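4-oxalocrotonate decarboxylase NahK (Pseudomonas putida, PDB 5D2J) catalyses the decarboxylation of (3E)-2-oxohex-3-enedioate to 2-oxopent-4-enoate and carbon dioxide, a metal-dependent step in the breakdown of aromatic hydrocarbons. Local coordinates at residues 112-117 and 145-150; 34-39 and 159-164; 88-93 and 165-170. The protein carries 1 engineered substitution. All blocks are in the same frame, centred on the assembly; numbering follows the deposited sequence.

Contact 1. Residues 112-117 and 145-150. With MG (magnesium ion), chain C; 0L1 (hexanedioic acid), chain E.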
loop_
_atom_site.group_PDB
_atom_site.type_symbol
_atom_site.label_atom_id
_atom_site.label_comp_id
_atom_site.label_asym_id
_atom_site.label_seq_id
_atom_site.Cartn_x
_atom_site.Cartn_y
_atom_site.Cartn_z
ATOM N N LYS A 112 6.470 -4.204 9.505
ATOM C CA LYS A 112 6.626 -2.835 9.975
ATOM C C LYS A 112 5.299 -2.134 9.781
ATOM O O LYS A 112 4.476 -2.579 8.984
ATOM C CB LYS A 112 7.682 -2.092 9.156
ATOM C CG LYS A 112 9.099 -2.584 9.328
ATOM C CD LYS A 112 10.051 -1.712 8.530
ATOM C CE LYS A 112 11.415 -2.362 8.410
ATOM N NZ LYS A 112 12.372 -1.449 7.737
ATOM N N ILE A 113 5.093 -1.022 10.483
ATOM C CA ILE A 113 3.867 -0.258 10.298
ATOM C C ILE A 113 4.155 1.175 9.835
ATOM O O ILE A 113 5.199 1.729 10.154
ATOM C CB ILE A 113 3.022 -0.235 11.578
ATOM C CG1 ILE A 113 3.846 0.326 12.735
ATOM C CG2 ILE A 113 2.526 -1.644 11.909
ATOM C CD1 ILE A 113 3.031 0.552 13.979
ATOM N N GLU A 114 3.222 1.736 9.065
ATOM C CA GLU A 114 3.294 3.102 8.538
ATOM C C GLU A 114 1.922 3.698 8.759
ATOM O O GLU A 114 0.920 3.034 8.489
ATOM C CB GLU A 114 3.457 3.109 7.014
ATOM C CG GLU A 114 4.613 2.368 6.397
ATOM C CD GLU A 114 4.594 2.486 4.875
ATOM O OE1 GLU A 114 3.728 1.850 4.214
ATOM O OE2 GLU A 114 5.438 3.232 4.338
ATOM N N ALA A 115 1.858 4.954 9.189
ATOM C CA ALA A 115 0.561 5.646 9.252
ATOM C C ALA A 115 0.250 6.303 7.908
ATOM O O ALA A 115 1.137 6.883 7.283
ATOM C CB ALA A 115 0.567 6.680 10.346
ATOM N N GLU A 116 -0.996 6.187 7.444
ATOM C CA GLU A 116 -1.391 6.735 6.151
ATOM C C GLU A 116 -2.787 7.325 6.261
ATOM O O GLU A 116 -3.450 7.176 7.296
ATOM C CB GLU A 116 -1.366 5.645 5.066
ATOM C CG GLU A 116 -0.126 4.754 5.125
ATOM C CD GLU A 116 0.172 4.017 3.832
ATOM O OE1 GLU A 116 -0.545 4.223 2.831
ATOM O OE2 GLU A 116 1.153 3.238 3.819
ATOM N N ILE A 117 -3.233 7.999 5.204
ATOM C CA ILE A 117 -4.629 8.420 5.118
ATOM C C ILE A 117 -5.195 7.800 3.849
ATOM O O ILE A 117 -4.535 7.787 2.804
ATOM C CB ILE A 117 -4.805 9.975 5.172
ATOM C CG1 ILE A 117 -6.285 10.347 5.337
ATOM C CG2 ILE A 117 -4.183 10.673 3.951
ATOM C CD1 ILE A 117 -6.866 9.937 6.691
ATOM N N THR A 145 -5.697 5.216 8.397
ATOM C CA THR A 145 -5.313 3.838 8.107
ATOM C C THR A 145 -3.856 3.604 8.468
ATOM O O THR A 145 -2.987 4.416 8.142
ATOM C CB THR A 145 -5.477 3.522 6.607
ATOM O OG1 THR A 145 -6.808 3.854 6.180
ATOM C CG2 THR A 145 -5.214 2.033 6.336
ATOM N N VAL A 146 -3.584 2.494 9.146
ATOM C CA VAL A 146 -2.206 2.108 9.423
ATOM C C VAL A 146 -1.901 0.891 8.569
ATOM O O VAL A 146 -2.633 -0.105 8.628
ATOM C CB VAL A 146 -2.011 1.750 10.902
ATOM C CG1 VAL A 146 -0.581 1.235 11.157
ATOM C CG2 VAL A 146 -2.310 2.958 11.768
ATOM N N GLU A 147 -0.851 0.964 7.748
ATOM C CA GLU A 147 -0.487 -0.196 6.938
ATOM C C GLU A 147 0.505 -1.056 7.685
ATOM O O GLU A 147 1.380 -0.546 8.382
ATOM C CB GLU A 147 0.132 0.177 5.584
ATOM C CG GLU A 147 0.149 -1.044 4.633
ATOM C CD GLU A 147 0.684 -0.776 3.236
ATOM O OE1 GLU A 147 1.270 0.297 2.994
ATOM O OE2 GLU A 147 0.529 -1.669 2.372
ATOM N N VAL A 148 0.366 -2.366 7.541
ATOM C CA VAL A 148 1.417 -3.261 7.975
ATOM C C VAL A 148 2.065 -3.717 6.682
ATOM O O VAL A 148 1.408 -4.356 5.861
ATOM C CB VAL A 148 0.856 -4.478 8.736
ATOM C CG1 VAL A 148 2.000 -5.378 9.221
ATOM C CG2 VAL A 148 -0.016 -4.024 9.911
ATOM N N ILE A 149 3.332 -3.353 6.473
ATOM C CA ILE A 149 4.068 -3.804 5.288
ATOM C C ILE A 149 5.022 -4.932 5.662
ATOM O O ILE A 149 5.545 -4.986 6.782
ATOM C CB ILE A 149 4.847 -2.673 4.587
ATOM C CG1 ILE A 149 5.661 -1.859 5.590
ATOM C CG2 ILE A 149 3.891 -1.779 3.785
ATOM C CD1 ILE A 149 6.653 -0.895 4.939
ATOM N N ASP A 150 5.244 -5.850 4.731
ATOM C CA ASP A 150 5.999 -7.043 5.079
ATOM C C ASP A 150 6.531 -7.667 3.804
ATOM O O ASP A 150 5.938 -8.603 3.271
ATOM C CB ASP A 150 5.065 -8.025 5.805
ATOM C CG ASP A 150 5.806 -9.171 6.451
ATOM O OD1 ASP A 150 6.945 -8.964 6.903
ATOM O OD2 ASP A 150 5.246 -10.293 6.505
HETATM MG MG MG C . 2.318 2.070 2.571
HETATM O O1 0L1 E . 5.305 2.294 0.592
HETATM C C2 0L1 E . 4.751 1.159 0.594
HETATM O O2 0L1 E . 3.645 1.007 1.182
HETATM C C3 0L1 E . 5.409 -0.013 -0.109
HETATM C C4 0L1 E . 6.841 -0.173 0.367
HETATM C C5 0L1 E . 7.436 -1.410 -0.270
HETATM C C6 0L1 E . 8.914 -1.530 0.049
HETATM C C7 0L1 E . 9.135 -1.978 1.479
HETATM O O4 0L1 E . 8.716 -3.106 1.857
HETATM O O3 0L1 E . 9.758 -1.239 2.295
HETATM O O HOH W 1 3.665 3.665 2.014
HETATM O O HOH W 2 0.790 2.646 1.134
#

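Contact 2. Residues 34-39 and 159-164. Engineered in segment 159-164: Pro160 (natural residue Leu).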
loop_
_atom_site.group_PDB
_atom_site.type_symbol
_atom_site.label_atom_id
_atom_site.label_comp_id
_atom_site.label_asym_id
_atom_site.label_seq_id
_atom_site.Cartn_x
_atom_site.Cartn_y
_atom_site.Cartn_z
ATOM N N LYS A 34 15.358 -12.089 -4.054
ATOM C CA LYS A 34 14.706 -11.152 -4.969
ATOM C C LYS A 34 14.671 -11.733 -6.381
ATOM O O LYS A 34 15.680 -12.237 -6.888
ATOM C CB LYS A 34 15.327 -9.743 -4.917
ATOM C CG LYS A 34 16.686 -9.578 -5.557
ATOM C CD LYS A 34 17.154 -8.132 -5.454
ATOM C CE LYS A 34 18.581 -7.962 -5.969
ATOM N NZ LYS A 34 18.712 -8.333 -7.410
ATOM N N VAL A 35 13.500 -11.684 -7.002
ATOM C CA VAL A 35 13.274 -12.439 -8.236
ATOM C C VAL A 35 14.130 -11.968 -9.406
ATOM O O VAL A 35 14.389 -12.732 -10.334
ATOM C CB VAL A 35 11.775 -12.495 -8.622
ATOM C CG1 VAL A 35 11.013 -13.340 -7.613
ATOM C CG2 VAL A 35 11.170 -11.090 -8.723
ATOM N N THR A 36 14.588 -10.722 -9.350
ATOM C CA THR A 36 15.469 -10.194 -10.389
ATOM C C THR A 36 16.868 -10.808 -10.341
ATOM O O THR A 36 17.686 -10.579 -11.233
ATOM C CB THR A 36 15.569 -8.660 -10.328
ATOM O OG1 THR A 36 15.919 -8.258 -8.999
ATOM C CG2 THR A 36 14.236 -8.034 -10.702
ATOM N N ASN A 37 17.156 -11.581 -9.298
ATOM C CA ASN A 37 18.397 -12.348 -9.277
ATOM C C ASN A 37 18.347 -13.447 -10.332
ATOM O O ASN A 37 19.357 -13.778 -10.954
ATOM C CB ASN A 37 18.639 -12.967 -7.896
ATOM C CG ASN A 37 19.233 -11.985 -6.908
ATOM O OD1 ASN A 37 19.505 -10.830 -7.239
ATOM N ND2 ASN A 37 19.437 -12.444 -5.678
ATOM N N ASP A 38 17.162 -14.011 -10.521
ATOM C CA ASP A 38 16.972 -15.084 -11.488
ATOM C C ASP A 38 16.540 -14.543 -12.853
ATOM O O ASP A 38 16.798 -15.168 -13.888
ATOM C CB ASP A 38 15.968 -16.111 -10.952
ATOM C CG ASP A 38 16.630 -17.197 -10.113
ATOM O OD1 ASP A 38 17.846 -17.088 -9.844
ATOM O OD2 ASP A 38 15.933 -18.154 -9.717
ATOM N N PHE A 39 15.896 -13.377 -12.846
ATOM C CA PHE A 39 15.492 -12.697 -14.074
ATOM C C PHE A 39 15.977 -11.247 -14.083
ATOM O O PHE A 39 15.182 -10.327 -13.882
ATOM C CB PHE A 39 13.966 -12.729 -14.222
ATOM C CG PHE A 39 13.390 -14.117 -14.280
ATOM C CD1 PHE A 39 13.329 -14.805 -15.483
ATOM C CD2 PHE A 39 12.909 -14.731 -13.130
ATOM C CE1 PHE A 39 12.806 -16.084 -15.544
ATOM C CE2 PHE A 39 12.377 -16.009 -13.182
ATOM C CZ PHE A 39 12.327 -16.686 -14.390
ATOM N N ASP A 159 14.752 -4.762 -4.917
ATOM C CA ASP A 159 14.794 -3.627 -5.846
ATOM C C ASP A 159 13.340 -3.293 -6.216
ATOM O O ASP A 159 12.451 -4.072 -5.892
ATOM C CB ASP A 159 15.694 -3.927 -7.065
ATOM C CG ASP A 159 15.315 -5.206 -7.807
ATOM O OD1 ASP A 159 14.135 -5.586 -7.829
ATOM O OD2 ASP A 159 16.221 -5.828 -8.407
ATOM N N PRO A 160 13.072 -2.131 -6.856
ATOM C CA PRO A 160 11.653 -1.774 -7.036
ATOM C C PRO A 160 10.874 -2.727 -7.943
ATOM O O PRO A 160 9.678 -2.924 -7.737
ATOM C CB PRO A 160 11.717 -0.380 -7.677
ATOM C CG PRO A 160 13.050 -0.325 -8.328
ATOM C CD PRO A 160 13.963 -1.095 -7.409
ATOM N N ILE A 161 11.540 -3.301 -8.938
ATOM C CA ILE A 161 10.883 -4.272 -9.819
ATOM C C ILE A 161 10.434 -5.515 -9.035
ATOM O O ILE A 161 9.279 -5.940 -9.139
ATOM C CB ILE A 161 11.770 -4.603 -11.035
ATOM C CG1 ILE A 161 11.805 -3.390 -11.971
ATOM C CG2 ILE A 161 11.270 -5.836 -11.780
ATOM C CD1 ILE A 161 12.810 -3.496 -13.092
ATOM N N SER A 162 11.329 -6.068 -8.222
ATOM C CA SER A 162 10.966 -7.185 -7.358
ATOM C C SER A 162 9.836 -6.796 -6.408
ATOM O O SER A 162 8.920 -7.580 -6.156
ATOM C CB SER A 162 12.182 -7.673 -6.564
ATOM O OG SER A 162 13.193 -8.178 -7.418
ATOM N N VAL A 163 9.895 -5.577 -5.884
ATOM C CA VAL A 163 8.880 -5.115 -4.945
ATOM C C VAL A 163 7.503 -5.013 -5.597
ATOM O O VAL A 163 6.495 -5.411 -5.000
ATOM C CB VAL A 163 9.306 -3.784 -4.293
ATOM C CG1 VAL A 163 8.148 -3.138 -3.533
ATOM C CG2 VAL A 163 10.487 -4.045 -3.371
ATOM N N VAL A 164 7.456 -4.506 -6.828
ATOM C CA VAL A 164 6.190 -4.472 -7.565
ATOM C C VAL A 164 5.618 -5.875 -7.743
ATOM O O VAL A 164 4.422 -6.097 -7.552
ATOM C CB VAL A 164 6.350 -3.788 -8.935
ATOM C CG1 VAL A 164 5.124 -4.032 -9.805
ATOM C CG2 VAL A 164 6.561 -2.298 -8.739
#

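Contact 3. Residues 88-93 and 165-170. With 0L1 (hexanedioic acid), chain E; EDO (1,2-ethanediol), chain F.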
loop_
_atom_site.group_PDB
_atom_site.type_symbol
_atom_site.label_atom_id
_atom_site.label_comp_id
_atom_site.label_asym_id
_atom_site.label_seq_id
_atom_site.Cartn_x
_atom_site.Cartn_y
_atom_site.Cartn_z
ATOM N N TYR A 88 2.228 0.961 -7.207
ATOM C CA TYR A 88 0.994 0.597 -6.537
ATOM C C TYR A 88 0.923 -0.910 -6.334
ATOM O O TYR A 88 1.700 -1.671 -6.929
ATOM C CB TYR A 88 -0.233 1.086 -7.323
ATOM C CG TYR A 88 -0.455 0.402 -8.664
ATOM C CD1 TYR A 88 -1.112 -0.821 -8.754
ATOM C CD2 TYR A 88 -0.031 1.006 -9.847
ATOM C CE1 TYR A 88 -1.318 -1.431 -9.986
ATOM C CE2 TYR A 88 -0.241 0.416 -11.064
ATOM C CZ TYR A 88 -0.877 -0.807 -11.134
ATOM O OH TYR A 88 -1.072 -1.397 -12.365
ATOM N N GLY A 89 -0.020 -1.326 -5.497
ATOM C CA GLY A 89 -0.316 -2.730 -5.287
ATOM C C GLY A 89 -1.782 -2.823 -4.924
ATOM O O GLY A 89 -2.445 -1.791 -4.784
ATOM N N PHE A 90 -2.306 -4.038 -4.785
ATOM C CA PHE A 90 -3.725 -4.204 -4.461
ATOM C C PHE A 90 -3.909 -4.627 -3.005
ATOM O O PHE A 90 -2.959 -5.068 -2.346
ATOM C CB PHE A 90 -4.380 -5.231 -5.387
ATOM C CG PHE A 90 -3.849 -6.625 -5.213
ATOM C CD1 PHE A 90 -4.395 -7.477 -4.259
ATOM C CD2 PHE A 90 -2.796 -7.078 -5.996
ATOM C CE1 PHE A 90 -3.897 -8.762 -4.087
ATOM C CE2 PHE A 90 -2.292 -8.364 -5.835
ATOM C CZ PHE A 90 -2.842 -9.208 -4.879
ATOM N N LEU A 91 -5.139 -4.490 -2.512
ATOM C CA LEU A 91 -5.483 -4.880 -1.146
ATOM C C LEU A 91 -6.578 -5.933 -1.164
ATOM O O LEU A 91 -7.681 -5.692 -1.667
ATOM C CB LEU A 91 -5.936 -3.658 -0.337
ATOM C CG LEU A 91 -4.920 -2.525 -0.242
ATOM C CD1 LEU A 91 -5.590 -1.282 0.321
ATOM C CD2 LEU A 91 -3.745 -2.948 0.641
ATOM N N ALA A 92 -6.266 -7.118 -0.644
ATOM C CA ALA A 92 -7.251 -8.190 -0.548
ATOM C C ALA A 92 -8.053 -8.047 0.739
ATOM O O ALA A 92 -7.564 -7.470 1.725
ATOM C CB ALA A 92 -6.566 -9.546 -0.594
ATOM N N ASP A 93 -9.277 -8.573 0.740
ATOM C CA ASP A 93 -10.163 -8.392 1.895
ATOM C C ASP A 93 -9.610 -8.919 3.231
ATOM O O ASP A 93 -9.812 -8.296 4.278
ATOM C CB ASP A 93 -11.584 -8.913 1.623
ATOM C CG ASP A 93 -11.626 -10.358 1.127
ATOM O OD1 ASP A 93 -10.599 -11.076 1.165
ATOM O OD2 ASP A 93 -12.730 -10.791 0.722
ATOM N N ALA A 165 6.484 -6.820 -8.088
ATOM C CA ALA A 165 6.062 -8.200 -8.301
ATOM C C ALA A 165 5.503 -8.810 -7.013
ATOM O O ALA A 165 4.640 -9.687 -7.058
ATOM C CB ALA A 165 7.228 -9.021 -8.820
ATOM N N ASP A 166 6.002 -8.328 -5.873
ATOM C CA ASP A 166 5.574 -8.776 -4.541
ATOM C C ASP A 166 4.453 -7.873 -3.994
ATOM O O ASP A 166 4.274 -7.720 -2.780
ATOM C CB ASP A 166 6.802 -8.808 -3.595
ATOM C CG ASP A 166 6.478 -9.316 -2.183
ATOM O OD1 ASP A 166 5.715 -10.301 -2.044
ATOM O OD2 ASP A 166 7.012 -8.733 -1.203
ATOM N N ASN A 167 3.681 -7.286 -4.903
ATOM C CA ASN A 167 2.505 -6.490 -4.540
ATOM C C ASN A 167 2.835 -5.355 -3.570
ATOM O O ASN A 167 2.061 -5.055 -2.661
ATOM C CB ASN A 167 1.399 -7.377 -3.953
ATOM C CG ASN A 167 0.060 -6.667 -3.882
ATOM O OD1 ASN A 167 -0.231 -5.811 -4.713
ATOM N ND2 ASN A 167 -0.757 -7.013 -2.883
ATOM N N ALA A 168 4.002 -4.751 -3.765
ATOM C CA ALA A 168 4.444 -3.618 -2.961
ATOM C C ALA A 168 4.424 -3.921 -1.467
ATOM O O ALA A 168 4.092 -3.041 -0.672
ATOM C CB ALA A 168 3.575 -2.387 -3.256
ATOM N N SER A 169 4.768 -5.154 -1.092
ATOM C CA SER A 169 4.922 -5.537 0.319
ATOM C C SER A 169 3.621 -5.509 1.137
ATOM O O SER A 169 3.666 -5.558 2.372
ATOM C CB SER A 169 5.967 -4.661 1.013
ATOM O OG SER A 169 7.205 -4.686 0.320
ATOM N N SER A 170 2.475 -5.447 0.467
ATOM C CA SER A 170 1.189 -5.403 1.161
ATOM C C SER A 170 0.891 -6.666 1.959
ATOM O O SER A 170 1.181 -7.780 1.512
ATOM C CB SER A 170 0.059 -5.166 0.164
ATOM O OG SER A 170 0.324 -4.017 -0.606
HETATM O O1 0L1 E . 5.305 2.294 0.592
HETATM C C2 0L1 E . 4.751 1.159 0.594
HETATM O O2 0L1 E . 3.645 1.007 1.182
HETATM C C3 0L1 E . 5.409 -0.013 -0.109
HETATM C C4 0L1 E . 6.841 -0.173 0.367
HETATM C C5 0L1 E . 7.436 -1.410 -0.270
HETATM C C6 0L1 E . 8.914 -1.530 0.049
HETATM C C7 0L1 E . 9.135 -1.978 1.479
HETATM O O4 0L1 E . 8.716 -3.106 1.857
HETATM O O3 0L1 E . 9.758 -1.239 2.295
HETATM C C1 EDO F . 2.216 0.096 -15.201
HETATM O O1 EDO F . 3.358 0.926 -14.924
HETATM C C2 EDO F . 1.266 0.195 -14.016
HETATM O O2 EDO F . -0.093 0.005 -14.424
#

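Contact 1. Residues 112-117 and 145-150
Residues 112-117 and 145-149 pair as antiparallel strands; over these short segments the strand axes run at 150°, with Lys112-Ile149, Glu114-Glu147 and Glu116-Thr145 as the hydrogen-bonded pairs, and the N-H of Glu147 bonds to Glu114 O at 2.8 Å. The alternation puts Glu114, Glu116 and Glu147 on one face, where each lends a single carboxylate oxygen to the magnesium ion: Glu114 OE1 at 2.2 Å, Glu116 OE2 and Glu147 OE1 each at 2.1 Å. Glu147 reaches it on an extended chain, CG anti to the backbone N (chi1 -165°). Hexanedioic acid O2 and two waters complete six ligands. The carboxylates of Glu116 and Glu147 stand 82° apart, and their metal-bound oxygens lie 3.1 Å from each other (Glu116 OE2 to Glu147 OE1), a closeness the cation probably makes tolerable. Ile149 crosses Glu114 at about a right angle, its CD1 4.0 Å from Glu114 CD. This is the acidic metal site of the fumarylacetoacetate hydrolase fold; Glu147 OE2 has its own mate in Lys69, which also binds the diacid. On the other face Ile113 CB meets Val146 CG1 at 3.9 Å, and these side chains pack against strand 253-258, while strand 170-175 flanks 145-149 within the sheet.

Contact 2. Residues 34-39 and 159-164
Thr36 and Asp159 approach from opposite directions, and the threonine hydroxyl donates to the carboxylate: Thr36 OG1 lies 2.5 Å from Asp159 OD2, on its syn side and 19° out of the carboxylate plane. Thr36 OG1 sits between the backbone N and the carbonyl carbon (chi1 52°), which turns the hydroxyl to the acid and leaves the methyl beside the helix, CG2 3.8 Å from Ile161 CG2. Lys34 crosses Asp159 at about a right angle. Its chain bends at the last torsion, chi4 61°, bringing NZ back over its own loop to donate to Asn37 OD1 at 2.6 Å and to Thr36 OG1; the salt bridge from Lys34 NZ to Asp159 OD2 is long, 3.7 Å. Asp159 is the N-cap of helix 160-165. Its OD1 accepts two hydrogen bonds from Ser162, one from the backbone N at 2.9 Å, nearly along the C-O axis, and one from OG, arriving from above the carboxylate plane. One carboxylate therefore caps the helix with one oxygen and holds the loop between helices 12-27 and 44-60 with the other, and both the lysine and the helix N terminus would be expected to stabilise its negative charge. Ser162 OG also receives a weak bond from Thr36 N at 3.5 Å. Val35 CG2 rests 3.8 Å from Ser162 OG, while the valine side chain also packs on Leu18 and Ile22 of helix 12-27.

Contact 3. Residues 88-93 and 165-170
Strand 88-92 runs past the irregular turn of 165-170 at Gly89 and Phe90, coming nearest where the CA atoms of Gly89 and Asn167 are 4.8 Å apart. The side-chain amide of Asn167 takes both backbone polar atoms of Phe90: OD1 accepts from Phe90 N at 2.7 Å, in the carbonyl plane and on a lone pair, and ND2 donates to Phe90 O at 3.0 Å, tilted 30° from that carbonyl's plane. Two bonds to one residue fix the rotation of the amide. It also stacks on the Phe90 ring, the planes 26° apart and ND2 3.5 Å above the ring centre. A chi1 of 66° swings the Phe90 ring back over the amide. With positive phi, Asn167 is the C-prime residue of a Schellman motif that ends helix 160-165. Replacing Asn167 with a leucine would probably leave Phe90 N and O without these mates and the turn less firmly tied to the strand. Gly89 CA passes 3.1 Å from Asn167 OD1. Ser170 OG donates to Asn167 O at 2.9 Å, closing the turn. Within the turn Ser169 OG donates to O4 of hexanedioic acid at 2.7 Å, and Ala168 O accepts from Lys69. Near the start of the strand Tyr88 OH donates to an ethanediol probably left from crystallisation.

Overall arrangement
From the N terminus, the loop after helix 12-27 supplies 34-39, whose partner, at the start of helix 160-165, lies 120 residues on. Within that span strand 87-92 opens contact 3, and strands 112-121 and 139-149 form contact 1, nested inside the loops closed by both of the others. Contact 2 closes at 159-164 and contact 3 directly after it at 165-170, so these two cross. Helix 160-165 and the turn that ends it thus join the N-terminal helices to the sheet. Contacts 1 and 3, their centres about 12 Å apart, touch through a probable hydrogen bond from Asp150 N to Ser169 O and flank the bound diacid; contact 2 lies farther out.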